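Local coordinates for protein antistasin (Haementeria officinalis, PDB 1SKZ) that is a highly disulfide-bonded, potent inhibitor of the blood coagulation protease factor Xa that also binds heparin, at residues A11-P14 and E15-C19. Numbering follows the deposited sequence.
Sequences AGCP and EGSAC
Two hydrogen bonds from S17 close the reversal of the chain on the carbonyl oxygen of P14. The backbone S17 N donates to P14 O over 3.1 Å with an N-H...O angle of 144°, the 4-to-1 bond of a type II beta turn running from P14 to S17. The hydroxyl S17 OG gives a second bond to P14 O, also 3.1 Å long, and both donors approach from the same face of the carbonyl plane, each tilted moderately from it. A chi1 of 73° sets OG between the backbone N and the carbonyl carbon of S17, turned toward P14 O. G16 takes the third position with a phi of 92°, where a side chain would press on the carbonyl of E15.

The hydroxyl also lies against the proline ring, S17 OG being 3.7 Å from P14 CD and 3.6 Å from C13 CB, and C13 CB sits 3.2 Å from S17 O. An alanine here, with no hydroxyl, would probably leave P14 O with the backbone donor alone within the turn and take away the small contacts that OG makes with P14 CD and C13 CB.

This beta turn, in the loop after the short helix 8-11, belongs to the disulfide-rich N-terminal part of the inhibitor, where cystines largely take the place of regular secondary structure. C13 SG lies over the backbone between A18 and C19, 3.3 Å from C19 N, and meets C19 CB at 3.9 Å. The two sulfurs belong to different disulfides: C13 is joined to C26 and C19 to C8, while C19 O accepts a hydrogen bond from R43.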
# COMPACT_ATOMS: atom_id res chain seq x y z
N ALA A 11 0.61 -15.02 -16.83
CA ALA A 11 0.59 -16.34 -16.19
C ALA A 11 -0.19 -16.33 -14.89
O ALA A 11 -1.00 -17.23 -14.64
CB ALA A 11 2.03 -16.84 -15.93
N GLY A 12 0.00 -15.28 -14.09
CA GLY A 12 -0.42 -15.30 -12.70
C GLY A 12 0.60 -16.00 -11.82
O GLY A 12 1.68 -16.38 -12.27
N CYS A 13 0.26 -16.17 -10.56
CA CYS A 13 1.24 -16.63 -9.58
C CYS A 13 0.77 -17.81 -8.74
O CYS A 13 -0.40 -17.87 -8.32
CB CYS A 13 1.67 -15.48 -8.66
SG CYS A 13 2.60 -14.19 -9.54
N PRO A 14 1.72 -18.67 -8.35
CA PRO A 14 1.47 -19.74 -7.37
C PRO A 14 0.83 -19.13 -6.16
O PRO A 14 1.12 -17.98 -5.84
CB PRO A 14 2.87 -20.25 -7.04
CG PRO A 14 3.73 -19.84 -8.22
CD PRO A 14 3.14 -18.58 -8.75
N GLU A 15 0.03 -19.92 -5.44
CA GLU A 15 -0.48 -19.52 -4.12
C GLU A 15 0.61 -19.02 -3.16
O GLU A 15 1.67 -19.65 -3.00
CB GLU A 15 -1.21 -20.66 -3.43
CG GLU A 15 -2.63 -20.85 -3.87
CD GLU A 15 -3.04 -22.33 -3.85
OE1 GLU A 15 -2.90 -22.97 -2.78
OE2 GLU A 15 -3.49 -22.83 -4.92
N GLY A 16 0.29 -17.93 -2.48
CA GLY A 16 1.21 -17.37 -1.52
C GLY A 16 2.09 -16.33 -2.18
O GLY A 16 3.00 -15.79 -1.54
N SER A 17 1.92 -16.13 -3.48
CA SER A 17 2.67 -15.06 -4.12
C SER A 17 1.86 -14.36 -5.19
O SER A 17 0.82 -14.85 -5.61
CB SER A 17 4.01 -15.57 -4.71
OG SER A 17 3.80 -16.34 -5.87
N ALA A 18 2.23 -13.11 -5.45
CA ALA A 18 1.51 -12.29 -6.41
C ALA A 18 2.49 -11.61 -7.35
O ALA A 18 3.72 -11.56 -7.10
CB ALA A 18 0.64 -11.26 -5.70
N CYS A 19 1.96 -11.13 -8.46
CA CYS A 19 2.78 -10.55 -9.51
C CYS A 19 3.34 -9.16 -9.21
O CYS A 19 2.60 -8.25 -8.78
CB CYS A 19 1.97 -10.52 -10.79
SG CYS A 19 3.02 -10.21 -12.22